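Local coordinates for protein putative oxidoreductase (Gluconobacter oxydans, PDB 3WJ7) that is a short-chain dehydrogenase/reductase family oxidoreductase that probably reduces or oxidises carbonyl and alcohol groups with a nicotinamide coenzyme, at residues Arg160-Gln163 and Glu164-Leu168; Glu104-Arg107 and Asn108-Ala112. All blocks are in the same frame, centred on the assembly; numbering follows the deposited sequence.

Contact 1 of 2, residues Arg160-Gln163 and Glu164-Leu168; sequences RAEQ and EVLRL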
ATOM      1  N   ARG A 160       7.148  13.618   4.936  1.00 32.87           N
ATOM      2  CA  ARG A 160       7.448  12.981   6.195  1.00 33.24           C
ATOM      3  C   ARG A 160       8.927  12.981   6.525  1.00 35.40           C
ATOM      4  O   ARG A 160       9.338  13.236   7.703  1.00 34.87           O
ATOM      5  CB  ARG A 160       6.910  11.554   6.248  1.00 36.16           C
ATOM      6  CG  ARG A 160       5.403  11.540   6.299  1.00 41.59           C
ATOM      7  CD  ARG A 160       4.882  10.208   6.762  1.00 46.87           C
ATOM      8  NE  ARG A 160       3.465  10.377   7.060  1.00 53.38           N
ATOM      9  CZ  ARG A 160       2.533   9.474   6.768  1.00 53.51           C
ATOM     10  NH1 ARG A 160       2.862   8.342   6.156  1.00 53.30           N
ATOM     11  NH2 ARG A 160       1.272   9.694   7.097  1.00 53.31           N
ATOM     12  N   ALA A 161       9.742  12.716   5.504  1.00 35.11           N
ATOM     13  CA  ALA A 161      11.201  12.684   5.707  1.00 35.20           C
ATOM     14  C   ALA A 161      11.704  14.071   6.115  1.00 35.78           C
ATOM     15  O   ALA A 161      12.457  14.217   7.113  1.00 35.74           O
ATOM     16  CB  ALA A 161      11.919  12.188   4.459  1.00 34.55           C
ATOM     17  N   GLU A 162      11.253  15.098   5.400  1.00 34.64           N
ATOM     18  CA  GLU A 162      11.675  16.436   5.783  1.00 37.82           C
ATOM     19  C   GLU A 162      11.227  16.713   7.228  1.00 36.78           C
ATOM     20  O   GLU A 162      11.996  17.287   8.002  1.00 37.70           O
ATOM     21  CB  GLU A 162      11.193  17.540   4.820  1.00 39.12           C
ATOM     22  CG  GLU A 162      11.283  18.925   5.456  1.00 39.63           C
ATOM     23  CD  GLU A 162      11.019  20.072   4.494  1.00 44.44           C
ATOM     24  OE1 GLU A 162      10.027  20.817   4.677  1.00 46.85           O
ATOM     25  OE2 GLU A 162      11.798  20.242   3.543  1.00 42.99           O
ATOM     26  N   GLN A 163      10.010  16.322   7.602  1.00 34.59           N
ATOM     27  CA  GLN A 163       9.546  16.606   8.978  1.00 36.72           C
ATOM     28  C   GLN A 163      10.435  15.916   9.994  1.00 36.71           C
ATOM     29  O   GLN A 163      10.713  16.489  11.039  1.00 37.44           O
ATOM     30  CB  GLN A 163       8.082  16.242   9.225  1.00 36.92           C
ATOM     31  CG  GLN A 163       7.079  17.152   8.514  1.00 41.02           C
ATOM     32  CD  GLN A 163       7.234  18.625   8.882  1.00 45.48           C
ATOM     33  OE1 GLN A 163       7.522  19.454   8.033  1.00 45.96           O
ATOM     34  NE2 GLN A 163       7.048  18.947  10.157  1.00 49.82           N
ATOM     35  N   GLU A 164      10.906  14.710   9.671  1.00 36.59           N
ATOM     36  CA  GLU A 164      11.840  14.025  10.534  1.00 38.74           C
ATOM     37  C   GLU A 164      13.116  14.830  10.770  1.00 38.18           C
ATOM     38  O   GLU A 164      13.580  14.961  11.892  1.00 37.42           O
ATOM     39  CB  GLU A 164      12.208  12.664   9.965  1.00 43.07           C
ATOM     40  CG  GLU A 164      11.418  11.530  10.555  1.00 56.16           C
ATOM     41  CD  GLU A 164      12.047  10.927  11.823  1.00 74.50           C
ATOM     42  OE1 GLU A 164      12.466  11.669  12.771  1.00 66.67           O
ATOM     43  OE2 GLU A 164      12.099   9.666  11.874  1.00 83.88           O
ATOM     44  N   VAL A 165      13.706  15.338   9.697  1.00 37.63           N
ATOM     45  CA  VAL A 165      14.898  16.116   9.837  1.00 36.40           C
ATOM     46  C   VAL A 165      14.594  17.329  10.733  1.00 38.77           C
ATOM     47  O   VAL A 165      15.351  17.593  11.685  1.00 42.17           O
ATOM     48  CB  VAL A 165      15.482  16.497   8.468  1.00 35.89           C
ATOM     49  CG1 VAL A 165      16.677  17.412   8.660  1.00 36.65           C
ATOM     50  CG2 VAL A 165      15.898  15.251   7.695  1.00 32.22           C
ATOM     51  N   LEU A 166      13.498  18.052  10.470  1.00 36.47           N
ATOM     52  CA  LEU A 166      13.171  19.216  11.334  1.00 39.63           C
ATOM     53  C   LEU A 166      12.983  18.830  12.818  1.00 40.34           C
ATOM     54  O   LEU A 166      13.271  19.653  13.707  1.00 41.27           O
ATOM     55  CB  LEU A 166      11.971  20.052  10.830  1.00 34.96           C
ATOM     56  CG  LEU A 166      12.218  20.685   9.464  1.00 36.78           C
ATOM     57  CD1 LEU A 166      10.924  21.125   8.805  1.00 37.19           C
ATOM     58  CD2 LEU A 166      13.198  21.837   9.525  1.00 34.48           C
ATOM     59  N   ARG A 167      12.529  17.601  13.084  1.00 39.16           N
ATOM     60  CA  ARG A 167      12.309  17.163  14.465  1.00 42.94           C
ATOM     61  C   ARG A 167      13.692  16.968  15.091  1.00 43.05           C
ATOM     62  O   ARG A 167      13.991  17.520  16.145  1.00 42.89           O
ATOM     63  CB  ARG A 167      11.429  15.887  14.518  1.00 49.44           C
ATOM     64  CG  ARG A 167      10.820  15.516  15.887  1.00 53.76           C
ATOM     65  CD  ARG A 167      10.416  14.032  16.081  1.00 51.24           C
ATOM     66  NE  ARG A 167      11.173  13.064  15.271  1.00 54.91           N
ATOM     67  CZ  ARG A 167      12.202  12.288  15.662  1.00 56.77           C
ATOM     68  NH1 ARG A 167      12.706  12.297  16.918  1.00 52.83           N
ATOM     69  NH2 ARG A 167      12.744  11.487  14.745  1.00 47.49           N
ATOM     70  N   LEU A 168      14.572  16.267  14.385  1.00 41.32           N
ATOM     71  CA  LEU A 168      15.926  16.064  14.869  1.00 39.47           C
ATOM     72  C   LEU A 168      16.733  17.339  14.976  1.00 39.96           C
ATOM     73  O   LEU A 168      17.603  17.434  15.824  1.00 44.33           O
ATOM     74  CB  LEU A 168      16.661  15.030  14.014  1.00 38.30           C
ATOM     75  CG  LEU A 168      16.060  13.619  14.035  1.00 37.39           C
ATOM     76  CD1 LEU A 168      16.625  12.780  12.904  1.00 37.18           C
ATOM     77  CD2 LEU A 168      16.331  12.928  15.362  1.00 37.28           C
TER
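Leu-166 lies alongside Glu-162, one turn earlier in the same helix, with its CD1 methyl 4.0 Å from CG of Glu-162 and both side chains pointing the same way. The glutamate reaches out in extended form, CG anti to the backbone N (chi1 163°), which lays CG beside the leucine methyl and carries the carboxylate to a hydrogen bond with the hydroxyl of Ser-125. On the packed side, Ala-161 and Val-165 turn to Tyr-123 of strand 120-124; between them Val-165 N donates to Ala-161 O at 3.1 Å, and the CG2 methyl of Val-165 lies 3.6 Å from the same oxygen. Ile-178 of strand 176-185 meets Val-165, Leu-166 and Glu-162. The partly exposed side is looser at Gln-163, which, bent at chi2, slants across Leu-166 and brings its amide OE1 to 3.9 Å from CD1 of that leucine, a plain van der Waals contact. Arg-160, by contrast, leads away to salt bridges with Glu-147 and with Asp-94 of the second subunit. Bonds from Glu-164 N to Arg-160 O (2.9 Å) and from Leu-166 N to Glu-162 O (3.0 Å) continue the i to i+4 pattern of an alpha-helix packed on the parallel part of a Rossmann-fold sheet.

Contact 2 of 2, residues Glu104-Arg107 and Asn108-Ala112; sequences EGTR and NLMLA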
ATOM      1  N   GLU A 104      12.569   6.036   7.501  1.00 37.81           N
ATOM      2  CA  GLU A 104      13.426   5.450   8.502  1.00 41.12           C
ATOM      3  C   GLU A 104      14.884   5.508   8.131  1.00 40.97           C
ATOM      4  O   GLU A 104      15.726   5.679   9.031  1.00 45.71           O
ATOM      5  CB  GLU A 104      13.038   3.986   8.834  1.00 48.16           C
ATOM      6  CG  GLU A 104      11.528   3.749   8.806  1.00 65.32           C
ATOM      7  CD  GLU A 104      10.932   3.188  10.088  1.00 77.64           C
ATOM      8  OE1 GLU A 104      11.704   2.935  11.055  1.00 87.74           O
ATOM      9  OE2 GLU A 104       9.676   3.019  10.119  1.00 73.44           O
ATOM     10  N   GLY A 105      15.196   5.340   6.843  1.00 36.40           N
ATOM     11  CA  GLY A 105      16.586   5.364   6.364  1.00 34.66           C
ATOM     12  C   GLY A 105      17.276   6.693   6.666  1.00 37.63           C
ATOM     13  O   GLY A 105      18.415   6.743   7.163  1.00 39.25           O
ATOM     14  N   THR A 106      16.555   7.765   6.380  1.00 34.68           N
ATOM     15  CA  THR A 106      16.979   9.117   6.660  1.00 35.56           C
ATOM     16  C   THR A 106      17.172   9.355   8.166  1.00 36.18           C
ATOM     17  O   THR A 106      18.114  10.029   8.574  1.00 37.01           O
ATOM     18  CB  THR A 106      15.927  10.069   6.065  1.00 33.51           C
ATOM     19  OG1 THR A 106      16.028   9.998   4.643  1.00 36.80           O
ATOM     20  CG2 THR A 106      16.079  11.483   6.524  1.00 30.64           C
ATOM     21  N   ARG A 107      16.255   8.838   8.973  1.00 37.27           N
ATOM     22  CA  ARG A 107      16.385   8.894  10.406  1.00 38.88           C
ATOM     23  C   ARG A 107      17.670   8.106  10.828  1.00 39.42           C
ATOM     24  O   ARG A 107      18.530   8.657  11.521  1.00 36.72           O
ATOM     25  CB  ARG A 107      15.108   8.377  11.073  1.00 40.41           C
ATOM     26  CG  ARG A 107      15.046   8.546  12.585  1.00 44.42           C
ATOM     27  CD  ARG A 107      13.874   7.768  13.178  1.00 52.92           C
ATOM     28  NE  ARG A 107      13.707   8.029  14.617  1.00 70.36           N
ATOM     29  CZ  ARG A 107      12.752   7.510  15.412  1.00 86.86           C
ATOM     30  NH1 ARG A 107      11.804   6.680  14.950  1.00 83.37           N
ATOM     31  NH2 ARG A 107      12.734   7.835  16.702  1.00 88.33           N
ATOM     32  N   ASN A 108      17.853   6.869  10.366  1.00 34.99           N
ATOM     33  CA  ASN A 108      19.060   6.169  10.745  1.00 33.99           C
ATOM     34  C   ASN A 108      20.336   7.010  10.347  1.00 37.60           C
ATOM     35  O   ASN A 108      21.276   7.216  11.161  1.00 36.72           O
ATOM     36  CB  ASN A 108      19.066   4.746  10.161  1.00 35.13           C
ATOM     37  CG  ASN A 108      17.912   3.848  10.726  1.00 38.14           C
ATOM     38  OD1 ASN A 108      17.391   4.093  11.814  1.00 36.86           O
ATOM     39  ND2 ASN A 108      17.525   2.811   9.974  1.00 35.13           N
ATOM     40  N   LEU A 109      20.363   7.505   9.113  1.00 33.83           N
ATOM     41  CA  LEU A 109      21.503   8.212   8.663  1.00 33.65           C
ATOM     42  C   LEU A 109      21.751   9.429   9.572  1.00 35.08           C
ATOM     43  O   LEU A 109      22.890   9.634  10.051  1.00 35.39           O
ATOM     44  CB  LEU A 109      21.341   8.664   7.215  1.00 32.27           C
ATOM     45  CG  LEU A 109      22.583   9.398   6.700  1.00 32.41           C
ATOM     46  CD1 LEU A 109      23.784   8.453   6.695  1.00 31.43           C
ATOM     47  CD2 LEU A 109      22.330   9.949   5.303  1.00 34.09           C
ATOM     48  N   MET A 110      20.701  10.218   9.802  1.00 32.49           N
ATOM     49  CA  MET A 110      20.803  11.403  10.649  1.00 32.57           C
ATOM     50  C   MET A 110      21.262  11.093  12.089  1.00 33.39           C
ATOM     51  O   MET A 110      22.150  11.745  12.627  1.00 33.04           O
ATOM     52  CB  MET A 110      19.488  12.182  10.650  1.00 32.32           C
ATOM     53  CG  MET A 110      19.092  12.808   9.314  1.00 35.39           C
ATOM     54  SD  MET A 110      20.327  13.786   8.411  1.00 41.23           S
ATOM     55  CE  MET A 110      20.731  12.694   7.064  1.00 38.62           C
ATOM     56  N   LEU A 111      20.653  10.093  12.717  1.00 36.29           N
ATOM     57  CA  LEU A 111      21.071   9.690  14.036  1.00 37.73           C
ATOM     58  C   LEU A 111      22.514   9.168  14.035  1.00 40.35           C
ATOM     59  O   LEU A 111      23.282   9.502  14.932  1.00 40.52           O
ATOM     60  CB  LEU A 111      20.120   8.668  14.609  1.00 39.40           C
ATOM     61  CG  LEU A 111      18.683   9.053  15.013  1.00 41.14           C
ATOM     62  CD1 LEU A 111      17.952   7.829  15.585  1.00 41.71           C
ATOM     63  CD2 LEU A 111      18.678  10.178  16.027  1.00 40.39           C
ATOM     64  N   ALA A 112      22.890   8.382  13.025  1.00 40.43           N
ATOM     65  CA  ALA A 112      24.271   7.866  12.924  1.00 36.91           C
ATOM     66  C   ALA A 112      25.318   8.954  12.779  1.00 36.25           C
ATOM     67  O   ALA A 112      26.375   8.871  13.411  1.00 36.23           O
ATOM     68  CB  ALA A 112      24.414   6.819  11.816  1.00 33.03           C
TER
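Asn-108 folds its amide back against the preceding turn, where CG lies 3.3 Å from the carbonyl oxygen of Glu-104. That oxygen already accepts the backbone N-H of Asn-108 at 2.8 Å, a fairly straight bond (N-H...O 167°). With CG beside its own backbone N (chi1 -64°), the side chain stays close to the helix, and ND2 is hydrogen-bonded to Leu-65 O. An alanine here would remove that amide donor and would probably leave the Leu-65 carbonyl without this mate, weakening the tie between the helix and the chain around Leu-65. The helix is the crossover of a right-handed beta-alpha-beta unit, linking parallel strands 78-83 and 120-124 of the Rossmann fold. Arg-107 is extended from CG to NE along the exposed side, and its CG is 4.2 Å from CD1 of Leu-111, one turn on; the two residues are also joined by a nearly straight bond from Leu-111 N to Arg-107 O (2.8 Å). On the buried side Thr-106 sets its CG2 methyl 4.3 Å from CG of Met-110, whose side chain, bent at chi2 and chi3, packs on Leu-81 and His-83. The Thr-106 hydroxyl is hydrogen-bonded to both Asn-102 O and His-83 NE2.

Contact 2 comes first along the chain, on helix 95-115, and contact 1 follows on helix 153-172; their centres are 10 Å apart, on the same side of the chain's centre. The two helices are neighbours beside the parallel part of the central sheet and flank strand 120-124 in sequence. Their facing sides meet in part through Leu-168, whose CD2 is 3.7 Å from CD2 of Leu-111 and whose CD1 approaches CB of Met-110 equally closely; Thr-106 also touches Val-165. Elsewhere Glu-164 OE2 and Arg-107 NE form a long, weak ion pair at 3.6 Å, with the like-charged Arg-167 nearby. The apolar seam thus joins successive helices of the coenzyme-binding type of domain found in this family.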